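Sodium/calcium exchanger membrane region domain-containing protein (Archaeoglobus fulgidus, PDB 4KPP) probably moves calcium ions across the membrane in exchange for protons, as a member of the sodium/calcium exchanger family. Local coordinates at residues 16-20 against 38-42; 105-109 against 316-320; 149-153 against 321-325. One frame throughout, in Å; residues are numbered along the deposited sequence.

Interaction 1 of 3, residues 16-20 against 38-42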
loop_
_atom_site.group_PDB
_atom_site.type_symbol
_atom_site.label_atom_id
_atom_site.label_comp_id
_atom_site.label_asym_id
_atom_site.label_seq_id
_atom_site.Cartn_x
_atom_site.Cartn_y
_atom_site.Cartn_z
ATOM N N LEU A 16 -5.947 20.419 -8.991
ATOM C CA LEU A 16 -4.751 19.753 -9.503
ATOM C C LEU A 16 -5.071 18.616 -10.481
ATOM O O LEU A 16 -4.199 18.172 -11.230
ATOM C CB LEU A 16 -3.887 19.237 -8.350
ATOM C CG LEU A 16 -3.234 20.277 -7.437
ATOM C CD1 LEU A 16 -2.394 19.590 -6.371
ATOM C CD2 LEU A 16 -2.386 21.261 -8.236
ATOM N N THR A 17 -6.316 18.145 -10.467
ATOM C CA THR A 17 -6.760 17.123 -11.414
ATOM C C THR A 17 -7.074 17.753 -12.761
ATOM O O THR A 17 -7.047 17.083 -13.792
ATOM C CB THR A 17 -8.034 16.385 -10.932
ATOM O OG1 THR A 17 -9.131 17.306 -10.860
ATOM C CG2 THR A 17 -7.819 15.745 -9.570
ATOM N N LEU A 18 -7.382 19.046 -12.738
ATOM C CA LEU A 18 -7.810 19.778 -13.931
ATOM C C LEU A 18 -6.847 19.759 -15.131
ATOM O O LEU A 18 -7.300 19.586 -16.262
ATOM C CB LEU A 18 -8.199 21.217 -13.570
ATOM C CG LEU A 18 -9.689 21.538 -13.389
ATOM C CD1 LEU A 18 -10.499 20.329 -12.921
ATOM C CD2 LEU A 18 -9.872 22.719 -12.442
ATOM N N PRO A 19 -5.530 19.946 -14.902
ATOM C CA PRO A 19 -4.643 19.944 -16.073
ATOM C C PRO A 19 -4.765 18.668 -16.903
ATOM O O PRO A 19 -4.762 18.734 -18.134
ATOM C CB PRO A 19 -3.248 20.055 -15.452
ATOM C CG PRO A 19 -3.472 20.802 -14.182
ATOM C CD PRO A 19 -4.803 20.317 -13.672
ATOM N N TRP A 20 -4.908 17.527 -16.235
ATOM C CA TRP A 20 -5.114 16.275 -16.947
ATOM C C TRP A 20 -6.550 16.105 -17.448
ATOM O O TRP A 20 -6.765 15.673 -18.579
ATOM C CB TRP A 20 -4.699 15.067 -16.105
ATOM C CG TRP A 20 -4.959 13.782 -16.819
ATOM C CD1 TRP A 20 -5.803 12.779 -16.430
ATOM C CD2 TRP A 20 -4.404 13.373 -18.077
ATOM N NE1 TRP A 20 -5.794 11.765 -17.359
ATOM C CE2 TRP A 20 -4.945 12.106 -18.380
ATOM C CE3 TRP A 20 -3.496 13.951 -18.971
ATOM C CZ2 TRP A 20 -4.609 11.410 -19.541
ATOM C CZ3 TRP A 20 -3.163 13.255 -20.124
ATOM C CH2 TRP A 20 -3.718 11.997 -20.396
ATOM N N LEU A 38 1.252 15.158 -15.664
ATOM C CA LEU A 38 -0.126 15.621 -15.529
ATOM C C LEU A 38 -1.074 14.533 -15.024
ATOM O O LEU A 38 -1.854 14.765 -14.099
ATOM C CB LEU A 38 -0.632 16.203 -16.851
ATOM C CG LEU A 38 0.027 17.511 -17.301
ATOM C CD1 LEU A 38 -0.647 18.061 -18.553
ATOM C CD2 LEU A 38 0.028 18.552 -16.179
ATOM N N SER A 39 -1.003 13.350 -15.624
ATOM C CA SER A 39 -1.852 12.236 -15.213
ATOM C C SER A 39 -1.467 11.771 -13.817
ATOM O O SER A 39 -2.329 11.387 -13.021
ATOM C CB SER A 39 -1.753 11.079 -16.208
ATOM O OG SER A 39 -0.411 10.641 -16.330
ATOM N N GLY A 40 -0.169 11.815 -13.528
ATOM C CA GLY A 40 0.341 11.509 -12.204
ATOM C C GLY A 40 -0.083 12.547 -11.179
ATOM O O GLY A 40 -0.370 12.212 -10.027
ATOM N N LEU A 41 -0.117 13.810 -11.592
ATOM C CA LEU A 41 -0.586 14.874 -10.713
ATOM C C LEU A 41 -2.047 14.633 -10.334
ATOM O O LEU A 41 -2.430 14.784 -9.173
ATOM C CB LEU A 41 -0.417 16.243 -11.379
ATOM C CG LEU A 41 -0.855 17.475 -10.584
ATOM C CD1 LEU A 41 -0.122 17.551 -9.249
ATOM C CD2 LEU A 41 -0.636 18.748 -11.394
ATOM N N ALA A 42 -2.851 14.238 -11.317
ATOM C CA ALA A 42 -4.260 13.934 -11.085
ATOM C C ALA A 42 -4.459 12.735 -10.155
ATOM O O ALA A 42 -5.343 12.757 -9.299
ATOM C CB ALA A 42 -4.990 13.717 -12.412
HETATM O O HOH W 1 -3.654 16.978 -13.645
#

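Interaction 2 of 3, residues 105-109 against 316-320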
loop_
_atom_site.group_PDB
_atom_site.type_symbol
_atom_site.label_atom_id
_atom_site.label_comp_id
_atom_site.label_asym_id
_atom_site.label_seq_id
_atom_site.Cartn_x
_atom_site.Cartn_y
_atom_site.Cartn_z
ATOM N N THR A 105 5.575 -6.097 -6.007
ATOM C CA THR A 105 6.699 -6.314 -5.106
ATOM C C THR A 105 7.386 -4.991 -4.788
ATOM O O THR A 105 7.840 -4.764 -3.662
ATOM C CB THR A 105 7.719 -7.307 -5.697
ATOM O OG1 THR A 105 8.099 -6.879 -7.010
ATOM C CG2 THR A 105 7.119 -8.709 -5.777
ATOM N N GLY A 106 7.450 -4.115 -5.785
ATOM C CA GLY A 106 7.996 -2.787 -5.589
ATOM C C GLY A 106 7.205 -2.017 -4.551
ATOM O O GLY A 106 7.778 -1.410 -3.643
ATOM N N ALA A 107 5.883 -2.053 -4.682
ATOM C CA ALA A 107 5.003 -1.358 -3.750
ATOM C C ALA A 107 5.221 -1.843 -2.320
ATOM O O ALA A 107 5.390 -1.035 -1.407
ATOM C CB ALA A 107 3.546 -1.524 -4.163
ATOM N N ASN A 108 5.235 -3.162 -2.140
ATOM C CA ASN A 108 5.430 -3.765 -0.823
ATOM C C ASN A 108 6.765 -3.419 -0.183
ATOM O O ASN A 108 6.816 -3.019 0.977
ATOM C CB ASN A 108 5.284 -5.288 -0.893
ATOM C CG ASN A 108 3.843 -5.736 -0.833
ATOM O OD1 ASN A 108 3.314 -6.020 0.239
ATOM N ND2 ASN A 108 3.195 -5.793 -1.986
ATOM N N ARG A 109 7.846 -3.581 -0.938
ATOM C CA ARG A 109 9.183 -3.365 -0.396
ATOM C C ARG A 109 9.475 -1.891 -0.130
ATOM O O ARG A 109 10.158 -1.551 0.839
ATOM C CB ARG A 109 10.250 -3.991 -1.302
ATOM C CG ARG A 109 10.105 -5.502 -1.450
ATOM C CD ARG A 109 11.457 -6.202 -1.536
ATOM N NE ARG A 109 12.235 -5.765 -2.692
ATOM C CZ ARG A 109 12.127 -6.291 -3.907
ATOM N NH1 ARG A 109 11.268 -7.273 -4.133
ATOM N NH2 ARG A 109 12.877 -5.830 -4.898
ATOM N N GLU A 316 11.978 -11.841 -6.999
ATOM C CA GLU A 316 11.400 -10.619 -6.446
ATOM C C GLU A 316 10.384 -10.933 -5.357
ATOM O O GLU A 316 10.357 -10.276 -4.315
ATOM C CB GLU A 316 10.746 -9.773 -7.543
ATOM C CG GLU A 316 11.719 -9.198 -8.561
ATOM C CD GLU A 316 12.660 -8.163 -7.967
ATOM O OE1 GLU A 316 13.739 -7.942 -8.554
ATOM O OE2 GLU A 316 12.321 -7.564 -6.923
ATOM N N VAL A 317 9.550 -11.940 -5.605
ATOM C CA VAL A 317 8.543 -12.357 -4.635
ATOM C C VAL A 317 9.211 -12.949 -3.400
ATOM O O VAL A 317 8.822 -12.649 -2.271
ATOM C CB VAL A 317 7.560 -13.377 -5.247
ATOM C CG1 VAL A 317 6.686 -14.012 -4.172
ATOM C CG2 VAL A 317 6.703 -12.709 -6.310
ATOM N N LEU A 318 10.226 -13.781 -3.627
ATOM C CA LEU A 318 11.004 -14.378 -2.545
ATOM C C LEU A 318 11.664 -13.297 -1.690
ATOM O O LEU A 318 11.631 -13.355 -0.459
ATOM C CB LEU A 318 12.061 -15.327 -3.118
ATOM C CG LEU A 318 13.137 -15.864 -2.171
ATOM C CD1 LEU A 318 12.510 -16.647 -1.027
ATOM C CD2 LEU A 318 14.139 -16.721 -2.932
ATOM N N LEU A 319 12.251 -12.306 -2.356
ATOM C CA LEU A 319 12.901 -11.188 -1.682
ATOM C C LEU A 319 11.874 -10.424 -0.856
ATOM O O LEU A 319 12.144 -10.035 0.281
ATOM C CB LEU A 319 13.535 -10.248 -2.713
ATOM C CG LEU A 319 14.825 -9.479 -2.400
ATOM C CD1 LEU A 319 15.097 -8.461 -3.499
ATOM C CD2 LEU A 319 14.799 -8.799 -1.041
ATOM N N THR A 320 10.698 -10.212 -1.440
ATOM C CA THR A 320 9.630 -9.468 -0.780
ATOM C C THR A 320 9.100 -10.233 0.424
ATOM O O THR A 320 8.832 -9.650 1.472
ATOM C CB THR A 320 8.467 -9.179 -1.743
ATOM O OG1 THR A 320 8.976 -8.598 -2.951
ATOM C CG2 THR A 320 7.476 -8.221 -1.105
#

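Interaction 3 of 3, residues 149-153 against 321-325. With OLB ((2S)-2,3-dihydroxypropyl (9Z)-octadec-9-enoate), chain E.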
loop_
_atom_site.group_PDB
_atom_site.type_symbol
_atom_site.label_atom_id
_atom_site.label_comp_id
_atom_site.label_asym_id
_atom_site.label_seq_id
_atom_site.Cartn_x
_atom_site.Cartn_y
_atom_site.Cartn_z
ATOM N N THR A 149 2.801 -14.219 4.547
ATOM C CA THR A 149 4.207 -14.376 4.198
ATOM C C THR A 149 4.588 -15.846 4.035
ATOM O O THR A 149 5.272 -16.212 3.081
ATOM C CB THR A 149 5.117 -13.708 5.239
ATOM O OG1 THR A 149 4.840 -12.304 5.272
ATOM C CG2 THR A 149 6.576 -13.919 4.891
ATOM N N LEU A 150 4.134 -16.682 4.964
ATOM C CA LEU A 150 4.368 -18.119 4.879
ATOM C C LEU A 150 3.754 -18.691 3.611
ATOM O O LEU A 150 4.331 -19.573 2.974
ATOM C CB LEU A 150 3.799 -18.839 6.102
ATOM C CG LEU A 150 4.496 -18.565 7.437
ATOM C CD1 LEU A 150 3.912 -19.443 8.531
ATOM C CD2 LEU A 150 5.998 -18.774 7.309
ATOM N N TYR A 151 2.585 -18.181 3.240
ATOM C CA TYR A 151 1.937 -18.638 2.021
ATOM C C TYR A 151 2.656 -18.122 0.779
ATOM O O TYR A 151 2.744 -18.820 -0.227
ATOM C CB TYR A 151 0.465 -18.229 1.986
ATOM C CG TYR A 151 -0.315 -18.974 0.930
ATOM C CD1 TYR A 151 -0.893 -20.205 1.211
ATOM C CD2 TYR A 151 -0.457 -18.458 -0.353
ATOM C CE1 TYR A 151 -1.601 -20.900 0.243
ATOM C CE2 TYR A 151 -1.162 -19.144 -1.324
ATOM C CZ TYR A 151 -1.731 -20.363 -1.022
ATOM O OH TYR A 151 -2.436 -21.046 -1.986
ATOM N N ALA A 152 3.172 -16.899 0.859
ATOM C CA ALA A 152 3.859 -16.280 -0.272
ATOM C C ALA A 152 5.178 -16.981 -0.596
ATOM O O ALA A 152 5.666 -16.902 -1.722
ATOM C CB ALA A 152 4.082 -14.799 -0.020
ATOM N N PHE A 153 5.752 -17.665 0.391
ATOM C CA PHE A 153 6.969 -18.444 0.165
ATOM C C PHE A 153 6.727 -19.655 -0.734
ATOM O O PHE A 153 7.672 -20.270 -1.215
ATOM C CB PHE A 153 7.581 -18.910 1.489
ATOM C CG PHE A 153 8.477 -17.896 2.135
ATOM C CD1 PHE A 153 9.601 -17.430 1.473
ATOM C CD2 PHE A 153 8.211 -17.421 3.413
ATOM C CE1 PHE A 153 10.436 -16.498 2.065
ATOM C CE2 PHE A 153 9.041 -16.493 4.006
ATOM C CZ PHE A 153 10.153 -16.032 3.331
ATOM N N ALA A 321 8.953 -11.545 0.265
ATOM C CA ALA A 321 8.508 -12.402 1.355
ATOM C C ALA A 321 9.545 -12.408 2.474
ATOM O O ALA A 321 9.200 -12.396 3.656
ATOM C CB ALA A 321 8.265 -13.806 0.851
ATOM N N ALA A 322 10.817 -12.422 2.085
ATOM C CA ALA A 322 11.919 -12.406 3.039
ATOM C C ALA A 322 11.923 -11.117 3.850
ATOM O O ALA A 322 12.058 -11.150 5.074
ATOM C CB ALA A 322 13.250 -12.592 2.321
ATOM N N GLN A 323 11.771 -9.987 3.164
ATOM C CA GLN A 323 11.685 -8.695 3.833
ATOM C C GLN A 323 10.484 -8.647 4.771
ATOM O O GLN A 323 10.538 -8.026 5.833
ATOM C CB GLN A 323 11.571 -7.560 2.814
ATOM C CG GLN A 323 11.591 -6.173 3.446
ATOM C CD GLN A 323 10.993 -5.109 2.547
ATOM O OE1 GLN A 323 10.020 -5.359 1.836
ATOM N NE2 GLN A 323 11.573 -3.916 2.571
ATOM N N SER A 324 9.403 -9.309 4.368
ATOM C CA SER A 324 8.164 -9.300 5.140
ATOM C C SER A 324 8.273 -10.159 6.395
ATOM O O SER A 324 7.661 -9.854 7.417
ATOM C CB SER A 324 6.988 -9.760 4.275
ATOM O OG SER A 324 6.865 -8.942 3.125
ATOM N N LEU A 325 9.053 -11.232 6.309
ATOM C CA LEU A 325 9.336 -12.068 7.466
ATOM C C LEU A 325 10.092 -11.242 8.498
ATOM O O LEU A 325 9.759 -11.243 9.685
ATOM C CB LEU A 325 10.190 -13.266 7.055
ATOM C CG LEU A 325 9.870 -14.624 7.684
ATOM C CD1 LEU A 325 11.126 -15.493 7.754
ATOM C CD2 LEU A 325 9.223 -14.472 9.056
HETATM C C1 OLB E . -0.662 -24.871 0.206
HETATM C C2 OLB E . 0.494 -24.773 1.143
HETATM C C3 OLB E . 0.265 -23.649 2.096
HETATM C C4 OLB E . 0.958 -23.932 3.387
HETATM C C5 OLB E . 2.035 -22.925 3.612
HETATM O O19 OLB E . -1.777 -25.119 0.639
HETATM O O20 OLB E . -0.484 -24.696 -1.144
HETATM C C21 OLB E . -1.561 -24.857 -1.987
HETATM C C22 OLB E . -1.272 -24.169 -3.276
HETATM O O23 OLB E . 0.083 -23.939 -3.364
HETATM C C24 OLB E . -1.718 -25.030 -4.408
HETATM C C6 OLB E . 1.443 -21.679 4.175
HETATM C C7 OLB E . 0.877 -21.956 5.528
HETATM C C8 OLB E . 0.663 -20.667 6.248
HETATM C C9 OLB E . -0.380 -19.868 5.544
HETATM C C10 OLB E . -1.819 -20.097 5.860
HETATM C C11 OLB E . -2.847 -19.996 4.783
HETATM C C12 OLB E . -4.128 -20.566 5.292
HETATM C C13 OLB E . -4.988 -20.995 4.152
HETATM C C14 OLB E . -4.408 -22.198 3.492
HETATM C C15 OLB E . -5.304 -22.598 2.367
HETATM C C16 OLB E . -4.682 -23.695 1.568
HETATM C C17 OLB E . -4.531 -24.916 2.412
HETATM C C18 OLB E . -5.098 -26.105 1.710
#

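Interaction 1 of 3, residues 16-20 against 38-42
W20 lays one face of its indole over S39, and this is the tightly packed end of the contact. S39 CB stands 4.0 Å from the centroid of the five-membered ring, 12° off its normal, in a CH-pi contact. A serine suits the place because its OG turns back to Q35 O on its own helix and leaves the methylene to the ring. With CG anti to the backbone N (chi1 178°), the indole reaches out across helix 32-60, while W20 CB rests 3.9 Å from A42 CB. W20 NE1 donates a hydrogen bond to M222 O. Replacing the indole with a lone methyl, as in an alanine, is likely to leave M222 O without its N-H donor and open a gap over S39. P19 CB makes a further close apolar contact, 3.7 Å from L38 CD2.

The other end is looser: L16, on the surface, crosses L41 at about a right angle, L16 CD1 4.2 Å from L41 CD1. A water bridges the segments, accepting from W20 N at 2.9 Å and placed to donate to L16 O and L38 O. The arrangement is that of a short helix, 18-25, folded back by a loop onto the N-terminal part of the long, predicted transmembrane helix 32-60.

Interaction 2 of 3, residues 105-109 against 316-320
R109 meets E316 end-on: NH1 and NH2 both point at one carboxylate oxygen, OE2, which lies close to the guanidinium plane. The R109 NH2 to E316 OE2 bond is the shorter, 2.7 Å with an N-H...O angle of 151°, and NH1 reaches the same oxygen at 3.0 Å. The two flat groups are nearly coplanar, their planes 24° apart, although the side chains as a whole cross at about a right angle. Bends in the arginine at chi2 and chi3 (chi3 -61°) turn its end along helix 311-331 toward the glutamate. L319 lies over a face of the guanidinium, its CD1 3.7 Å from R109 CZ, so that a leucine methyl supplies apolar cover while the edge keeps its polar partners.

T320 points at helix 96-127 and slots among T105, N108 and the R109 side chain. Its OG1 donates to E316 O at 2.6 Å, approaching that carbonyl from the face opposite to T320 N, and also lies 2.9 Å from R109 NH1 at the guanidinium edge. Its methyl, CG2, turns the other way and packs on N108 CB at 3.7 Å. T105 completes the fit, with CB 3.3 Å from T320 OG1, while its own hydroxyl bonds to T101 O. The nearly parallel helix axes are 9.8 Å apart here.

Beyond the pair, R312 forms a salt bridge with E316 OE1, and Q351 accepts a bond from R109 NH2. Opposite charges buried together in this way probably offset much of the cost of burying either one, and the pair joins helices from the two exchanger family regions.

Interaction 3 of 3, residues 149-153 against 321-325
The ring of F153, just past helix 138-152, takes A321 against one face: A321 CB sits 3.8 Å from the ring centroid, 17° off the normal and offset toward the rim, a CH-pi contact. At the ring edge comes L325, with CG 4.2 Å from F153 CE2, and the backbone N of A322 approaches obliquely. The first torsion of F153 (chi1 -85°) places CG beside the backbone N and swings the ring toward helix 311-331, though the CB bond itself does not point there. An alanine suits the facing position because its single methyl lets the flat ring come close to the helix backbone, where F153 CZ is 3.8 Å from A321 O.

The other aromatic group, Y151, lies on helix 138-152 and makes no contact with residues 321-325. The bound monoolein lies against it, with C3 oblique to the ring, and Y151 OH bonds to D165 while F169 meets the ring edge-to-face. L150 CB also touches the lipid, 3.6 Å from its C8.

T149 divides its two branches. CG2, anti to the backbone N, presses on A321 O at 3.3 Å, and OG1 touches S324 CB at 3.5 Å. The bonds of the two hydroxyls go elsewhere, T149 OG1 to L145 O and W286 NE1, S324 OG to T320 O and K282 NZ. A152 adds a lighter touch, CB to A321 CB at 4.4 Å.

No hydrogen bond crosses between the two segments. Even A321 O, the polar atom that both T149 and F153 approach with carbon, already accepts from L325 N within its helix. The join is therefore one of shape without polar pairing, and its hold probably depends on how closely methyl, methylene and ring fit against the helix.

Interactions 2 and 3 are buried neighbours, their centres about 9 Å apart, and both use helix 311-331, which meets helix 96-127 in one and helix 138-152 in the other. They also touch: Q323 NE2 probably bonds to R109 O, and L318 packs on F153. Interaction 1 stands apart, its centre about 29 Å from that of interaction 2 and about 36 Å from that of interaction 3, and it is only partly buried. Its segments share a water; interaction 2 relies on a buried ion pair, and interaction 3 on apolar fit. Interactions 2 and 3 join parts far apart in sequence, whereas interaction 1 joins near neighbours along the chain.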